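Local coordinates for centrosomal protein 120 (Oreochromis niloticus, PDB 6EWH) that probably supports centriole function and the building of cilia, and is represented here by its second C2 domain (C2B), at residues Tyr64-Gly68 with Asn69-Ser73; Gln98-Lys101 with Ala102-Gln106; Val21-Ala24 with Asp25-Thr28. The protein carries 1 engineered substitution. One frame throughout, in Å; residues are numbered along the deposited sequence.

In the fold
All three contacts are local ones within a single C2-type beta sandwich. Interaction 1 is a beta hairpin at the edge of the four-stranded antiparallel sheet; interaction 2 is one stretch of helix 97-105; interaction 3 is a turn between strands 18-21 and 29-41. Helix 97-105 touches both of the others. Its Phe103 CE2 meets Leu67 CD2 of the hairpin at 3.6 Å, and its Phe103 CB meets Val21 CG1 at 3.8 Å, while Ile99 CG1 lies 3.9 Å from Cys27 SG. The centres of interactions 2 and 3 are about 13 Å apart. Interactions 1 and 3 stay separate, with nearest atoms about 6 Å apart.

Interaction 1. Residues Tyr64-Gly68 with Asn69-Ser73; sequences YSLLG and NDITS
In the conformer described here, one of two, Ile71 lays its branched side chain over one face of the Tyr64 ring. Its CG2 then stands 4.1 Å from the centroid of the Tyr64 ring, a CH-pi contact, while its CD1 reaches Tyr64 CE2 and comes 3.6 Å from Leu66 CB. Tyr64 CG lies between its own backbone N and carbonyl carbon (chi1 53°), which swings the ring across toward Ile71. In the backbone, Tyr64 and Ile71 form an antiparallel hydrogen-bonded pair.

A type I' turn from Leu66 to Asn69 closes the hairpin, with Gly68 where any CB would jam against the preceding carbonyl oxygen. Two donors of Asn69 grip Leu66 O: the backbone N at 2.9 Å, from above the carbonyl plane, and ND2, also at 2.9 Å, almost straight on and with the oxygen in the amide plane. A leucine in place of Asn69 would probably leave Leu66 O without its second donor and loosen the turn.

On the opposite face a water joins Ser65 OG to Asp70 OD1, and that carboxylate oxygen also bonds Tyr63 OH. Strand 69-72 is an outermost strand of its sheet; Tyr64 and Ile71 pack on Ala89 of strand 87-95, and Tyr64 and Leu66 on Val35 of strand 29-41, in the other sheet of the sandwich.

Interaction 2. Residues Gln98-Lys101 with Ala102-Gln106; sequences QILK and AFLSQ
Leu100 uses one methyl, CD1, to meet two residues of the next helical turn: Phe103 CD2 at 4.0 Å and Leu104 CG at 4.1 Å. The two leucines take different rotamers yet end up side by side, pointing the same way. In Leu100, CG is trans to the backbone N (chi1 -178°) and beside the carbonyl carbon, and the second torsion turns CD1 toward the next turn; in Leu104, CG turns beside its own N instead (chi1 -69°), coming within 3.5 Å of Leu100 O. The ring of Phe103 meets the Leu100 methyl at an oblique angle.

Such spacing of apolar residues, three and four apart, gives an amphipathic helix. Helix 97-105 links strand 87-95 of one sheet of the C2 sandwich to strand 110-116 of the other. Leu100 and Leu104 both rest on Leu178 of strand 171-180, and Ile99 and Phe103 both touch Leu8. Bulky aliphatic and aromatic side chains suit the buried places of Leu100, Phe103 and Leu104, while Ile99 lies at the border of the covered side. Regular backbone bonds hold the frame, among them Leu104 N to Leu100 O at 2.8 Å and Ala102 N to Gln98 O; Ala102 CB also lies 3.4 Å from Gln98 O.

The polar residues behave otherwise. Lys101 runs extended from CB and bends only at its last torsion, from which NZ makes a weak hydrogen bond to Ala132 O. Ser105 places OG between its N and carbonyl carbon (chi1 79°), folding the hydroxyl back to donate to Ala102 O at 2.7 Å. The same carbonyl takes a weak bond from Gln106 N, whose better acceptor is Phe103 O.

Interaction 3. Residues Val21-Ala24 with Asp25-Thr28; sequences VGPA and DLCT
The carbonyl of Pro23 is the flat group round which this turn winds. Leu26 N donates to Pro23 O at 3.1 Å from above the carbonyl plane, 54° out of it, while Cys27 N adds a weak bond to the same oxygen at 3.0 Å. A second flat group, the carboxylate of Asp25, brings OD1 within 3.6 Å of Pro23 CB.

The pyrrolidine ring of Pro23 is touched at its other carbons too. Its CG lies 3.9 Å from Leu26 CD1, and its CD lies 3.8 Å from Cys27 SG. Cys27 turns its sulfur beside its own backbone N (chi1 -59°), which sends SG back toward the proline. Gly22 takes backbone angles at which a CB would press on the preceding carbonyl oxygen, and that CB would also run into Cys27 SG. Pro23 supplies the accepting carbonyl as first residue of the turn, and its rigid ring offers a surface to Leu26 and Cys27. Further on, Thr28 CG2 approaches Ala24 O at 3.4 Å, an oxygen that also accepts from Arg94 NH1.

Gln20 NE2 bonds both Gly22 O and Cys27 O, drawing the two ends of the loop together. At its core is a type I beta turn from Pro23 to Leu26, continued by the weak bond of Cys27 N, in the loop that joins strands 18-21 and 29-41 of the C2 sandwich.

Interaction 1. Residues Tyr64-Gly68 with Asn69-Ser73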
loop_
_atom_site.group_PDB
_atom_site.type_symbol
_atom_site.label_atom_id
_atom_site.label_comp_id
_atom_site.label_asym_id
_atom_site.label_seq_id
_atom_site.Cartn_x
_atom_site.Cartn_y
_atom_site.Cartn_z
ATOM N N TYR A 64 -3.876 0.530 -5.468
ATOM C CA TYR A 64 -4.128 1.410 -4.339
ATOM C C TYR A 64 -3.978 2.851 -4.776
ATOM O O TYR A 64 -3.352 3.151 -5.795
ATOM C CB TYR A 64 -3.222 1.112 -3.144
ATOM C CG TYR A 64 -1.748 1.079 -3.455
ATOM C CD1 TYR A 64 -1.146 -0.101 -3.862
ATOM C CD2 TYR A 64 -0.954 2.213 -3.302
ATOM C CE1 TYR A 64 0.223 -0.145 -4.139
ATOM C CE2 TYR A 64 0.393 2.173 -3.556
ATOM C CZ TYR A 64 0.981 1.003 -3.973
ATOM O OH TYR A 64 2.328 0.961 -4.245
ATOM N N SER A 65 -4.576 3.739 -3.986
ATOM C CA SER A 65 -4.458 5.173 -4.176
ATOM C C SER A 65 -3.477 5.707 -3.138
ATOM O O SER A 65 -3.708 5.560 -1.935
ATOM C CB SER A 65 -5.829 5.820 -3.991
ATOM O OG SER A 65 -5.749 7.213 -4.193
ATOM N N LEU A 66 -2.384 6.313 -3.602
ATOM C CA LEU A 66 -1.363 6.870 -2.720
ATOM C C LEU A 66 -1.375 8.381 -2.906
ATOM O O LEU A 66 -0.969 8.882 -3.959
ATOM C CB LEU A 66 0.014 6.277 -3.028
ATOM C CG LEU A 66 1.178 6.783 -2.158
ATOM C CD1 LEU A 66 0.988 6.431 -0.700
ATOM C CD2 LEU A 66 2.485 6.217 -2.657
ATOM N N LEU A 67 -1.867 9.089 -1.894
ATOM C CA LEU A 67 -2.049 10.542 -1.945
ATOM C C LEU A 67 -2.736 10.990 -3.238
ATOM O O LEU A 67 -2.302 11.925 -3.916
ATOM C CB LEU A 67 -0.736 11.291 -1.710
ATOM C CG LEU A 67 -0.036 11.027 -0.376
ATOM C CD1 LEU A 67 1.154 11.959 -0.210
ATOM C CD2 LEU A 67 -0.989 11.153 0.790
ATOM N N GLY A 68 -3.810 10.292 -3.596
ATOM C CA GLY A 68 -4.561 10.653 -4.783
ATOM C C GLY A 68 -3.998 10.152 -6.096
ATOM O O GLY A 68 -4.540 10.489 -7.156
ATOM N N ASN A 69 -2.937 9.357 -6.069
ATOM C CA ASN A 69 -2.369 8.776 -7.278
ATOM C C ASN A 69 -2.816 7.327 -7.406
ATOM O O ASN A 69 -2.593 6.529 -6.493
ATOM C CB ASN A 69 -0.844 8.816 -7.211
ATOM C CG ASN A 69 -0.308 10.225 -7.205
ATOM O OD1 ASN A 69 -0.204 10.854 -8.254
ATOM N ND2 ASN A 69 0.009 10.740 -6.020
ATOM N N ASP A 70 -3.424 6.984 -8.543
ATOM C CA ASP A 70 -3.857 5.609 -8.779
ATOM C C ASP A 70 -2.648 4.776 -9.180
ATOM O O ASP A 70 -1.949 5.114 -10.141
ATOM C CB ASP A 70 -4.916 5.548 -9.879
ATOM C CG ASP A 70 -6.260 6.105 -9.433
ATOM O OD1 ASP A 70 -6.597 5.998 -8.236
ATOM O OD2 ASP A 70 -6.979 6.663 -10.287
ATOM N N ILE A 71 -2.397 3.701 -8.441
ATOM C CA ILE A 71 -1.237 2.851 -8.655
ATOM C C ILE A 71 -1.708 1.422 -8.892
ATOM O O ILE A 71 -2.523 0.893 -8.132
ATOM C CB ILE A 71 -0.257 2.957 -7.473
ATOM C CG1 ILE A 71 0.317 4.382 -7.431
ATOM C CG2 ILE A 71 0.835 1.887 -7.569
ATOM C CD1 ILE A 71 1.023 4.744 -6.157
ATOM N N THR A 72 -1.202 0.806 -9.955
ATOM C CA THR A 72 -1.439 -0.604 -10.219
ATOM C C THR A 72 -0.102 -1.317 -10.327
ATOM O O THR A 72 0.868 -0.770 -10.862
ATOM C CB THR A 72 -2.235 -0.854 -11.505
ATOM O OG1 THR A 72 -1.503 -0.366 -12.633
ATOM C CG2 THR A 72 -3.604 -0.169 -11.446
ATOM N N SER A 73 -0.067 -2.549 -9.845
ATOM C CA SER A 73 1.148 -3.343 -9.900
ATOM C C SER A 73 1.186 -4.223 -11.150
ATOM O O SER A 73 0.224 -4.318 -11.918
ATOM C CB SER A 73 1.275 -4.197 -8.641
ATOM O OG SER A 73 0.371 -5.298 -8.682
HETATM O O HOH W 1 -6.720 7.998 -6.466
#

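Interaction 2. Residues Gln98-Lys101 with Ala102-Gln106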
loop_
_atom_site.group_PDB
_atom_site.type_symbol
_atom_site.label_atom_id
_atom_site.label_comp_id
_atom_site.label_asym_id
_atom_site.label_seq_id
_atom_site.Cartn_x
_atom_site.Cartn_y
_atom_site.Cartn_z
ATOM N N GLN A 98 7.722 18.167 10.719
ATOM C CA GLN A 98 6.576 18.220 11.616
ATOM C C GLN A 98 5.266 18.222 10.851
ATOM O O GLN A 98 4.313 17.544 11.249
ATOM C CB GLN A 98 6.657 19.466 12.492
ATOM C CG GLN A 98 7.706 19.389 13.555
ATOM C CD GLN A 98 7.869 20.699 14.290
ATOM O OE1 GLN A 98 8.129 21.739 13.676
ATOM N NE2 GLN A 98 7.710 20.666 15.610
ATOM N N ILE A 99 5.185 19.007 9.778
ATOM C CA ILE A 99 3.926 19.130 9.056
ATOM C C ILE A 99 3.584 17.831 8.342
ATOM O O ILE A 99 2.427 17.386 8.347
ATOM C CB ILE A 99 3.964 20.348 8.115
ATOM C CG1 ILE A 99 3.919 21.636 8.940
ATOM C CG2 ILE A 99 2.782 20.335 7.175
ATOM C CD1 ILE A 99 2.662 21.765 9.761
ATOM N N LEU A 100 4.584 17.183 7.739
ATOM C CA LEU A 100 4.320 15.935 7.039
ATOM C C LEU A 100 3.945 14.825 8.011
ATOM O O LEU A 100 3.023 14.043 7.745
ATOM C CB LEU A 100 5.545 15.556 6.204
ATOM C CG LEU A 100 5.413 14.292 5.353
ATOM C CD1 LEU A 100 4.130 14.339 4.532
ATOM C CD2 LEU A 100 6.632 14.136 4.440
ATOM N N LYS A 101 4.647 14.745 9.147
ATOM C CA LYS A 101 4.310 13.748 10.154
ATOM C C LYS A 101 2.881 13.942 10.647
ATOM O O LYS A 101 2.114 12.978 10.755
ATOM C CB LYS A 101 5.324 13.823 11.296
ATOM C CG LYS A 101 5.269 12.702 12.325
ATOM C CD LYS A 101 6.312 12.938 13.424
ATOM C CE LYS A 101 6.434 11.760 14.391
ATOM N NZ LYS A 101 5.206 11.521 15.210
ATOM N N ALA A 102 2.493 15.193 10.911
ATOM C CA ALA A 102 1.117 15.476 11.308
ATOM C C ALA A 102 0.137 15.103 10.201
ATOM O O ALA A 102 -0.888 14.460 10.455
ATOM C CB ALA A 102 0.984 16.953 11.678
ATOM N N PHE A 103 0.455 15.477 8.958
ATOM C CA PHE A 103 -0.399 15.129 7.826
ATOM C C PHE A 103 -0.626 13.625 7.753
ATOM O O PHE A 103 -1.768 13.163 7.672
ATOM C CB PHE A 103 0.231 15.643 6.530
ATOM C CG PHE A 103 -0.431 15.137 5.274
ATOM C CD1 PHE A 103 -1.600 15.711 4.807
ATOM C CD2 PHE A 103 0.144 14.106 4.536
ATOM C CE1 PHE A 103 -2.194 15.255 3.632
ATOM C CE2 PHE A 103 -0.455 13.646 3.369
ATOM C CZ PHE A 103 -1.620 14.225 2.919
ATOM N N LEU A 104 0.454 12.839 7.786
ATOM C CA LEU A 104 0.295 11.392 7.675
ATOM C C LEU A 104 -0.478 10.818 8.853
ATOM O O LEU A 104 -1.280 9.891 8.683
ATOM C CB LEU A 104 1.655 10.718 7.537
ATOM C CG LEU A 104 2.317 11.012 6.200
ATOM C CD1 LEU A 104 3.734 10.484 6.206
ATOM C CD2 LEU A 104 1.518 10.392 5.064
ATOM N N SER A 105 -0.242 11.348 10.061
ATOM C CA SER A 105 -0.982 10.886 11.230
ATOM C C SER A 105 -2.480 11.089 11.065
ATOM O O SER A 105 -3.265 10.372 11.699
ATOM C CB SER A 105 -0.474 11.582 12.502
ATOM O OG SER A 105 -1.002 12.896 12.636
ATOM N N GLN A 106 -2.891 12.024 10.206
ATOM C CA GLN A 106 -4.296 12.332 9.983
ATOM C C GLN A 106 -4.883 11.623 8.768
ATOM O O GLN A 106 -6.074 11.785 8.490
ATOM C CB GLN A 106 -4.482 13.847 9.838
ATOM C CG GLN A 106 -3.994 14.645 11.046
ATOM C CD GLN A 106 -3.845 16.126 10.743
ATOM O OE1 GLN A 106 -4.341 16.609 9.722
ATOM N NE2 GLN A 106 -3.157 16.855 11.626
#

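Interaction 3. Residues Val21-Ala24 with Asp25-Thr28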
loop_
_atom_site.group_PDB
_atom_site.type_symbol
_atom_site.label_atom_id
_atom_site.label_comp_id
_atom_site.label_asym_id
_atom_site.label_seq_id
_atom_site.Cartn_x
_atom_site.Cartn_y
_atom_site.Cartn_z
ATOM N N VAL A 21 3.103 19.733 0.874
ATOM C CA VAL A 21 2.321 19.584 2.098
ATOM C C VAL A 21 2.753 20.676 3.068
ATOM O O VAL A 21 3.907 20.702 3.516
ATOM C CB VAL A 21 2.482 18.191 2.729
ATOM C CG1 VAL A 21 1.647 18.097 4.012
ATOM C CG2 VAL A 21 2.074 17.111 1.742
ATOM N N GLY A 22 1.833 21.578 3.386
ATOM C CA GLY A 22 2.142 22.709 4.226
ATOM C C GLY A 22 2.491 23.923 3.393
ATOM O O GLY A 22 2.702 23.830 2.180
ATOM N N PRO A 23 2.552 25.093 4.030
ATOM C CA PRO A 23 2.864 26.320 3.282
ATOM C C PRO A 23 4.229 26.223 2.619
ATOM O O PRO A 23 5.221 25.834 3.245
ATOM C CB PRO A 23 2.819 27.417 4.353
ATOM C CG PRO A 23 3.006 26.703 5.651
ATOM C CD PRO A 23 2.400 25.336 5.473
ATOM N N ALA A 24 4.271 26.577 1.330
ATOM C CA ALA A 24 5.457 26.342 0.515
ATOM C C ALA A 24 6.668 27.148 0.967
ATOM O O ALA A 24 7.803 26.766 0.657
ATOM C CB ALA A 24 5.151 26.613 -0.962
ATOM N N ASP A 25 6.465 28.262 1.673
ATOM C CA ASP A 25 7.609 29.050 2.115
ATOM C C ASP A 25 8.235 28.495 3.386
ATOM O O ASP A 25 9.421 28.732 3.647
ATOM C CB ASP A 25 7.191 30.512 2.328
ATOM C CG ASP A 25 5.955 30.647 3.202
ATOM O OD1 ASP A 25 4.986 29.887 2.991
ATOM O OD2 ASP A 25 5.950 31.515 4.101
ATOM N N LEU A 26 7.463 27.763 4.189
ATOM C CA LEU A 26 7.942 27.251 5.465
ATOM C C LEU A 26 8.311 25.780 5.418
ATOM O O LEU A 26 9.032 25.312 6.306
ATOM C CB LEU A 26 6.866 27.434 6.544
ATOM C CG LEU A 26 6.455 28.879 6.810
ATOM C CD1 LEU A 26 5.367 28.923 7.866
ATOM C CD2 LEU A 26 7.672 29.688 7.240
ATOM N N CYS A 27 7.839 25.058 4.407
ATOM C CA CYS A 27 7.931 23.600 4.332
ATOM C C CYS A 27 8.601 23.270 3.000
ATOM O O CYS A 27 7.935 23.090 1.975
ATOM C CB CYS A 27 6.528 23.007 4.458
ATOM S SG CYS A 27 5.678 23.437 6.012
ATOM N N THR A 28 9.934 23.189 3.024
ATOM C CA THR A 28 10.746 23.202 1.811
ATOM C C THR A 28 11.662 21.990 1.656
ATOM O O THR A 28 12.490 21.974 0.737
ATOM C CB THR A 28 11.605 24.466 1.790
ATOM O OG1 THR A 28 12.593 24.368 2.822
ATOM C CG2 THR A 28 10.739 25.694 2.049
#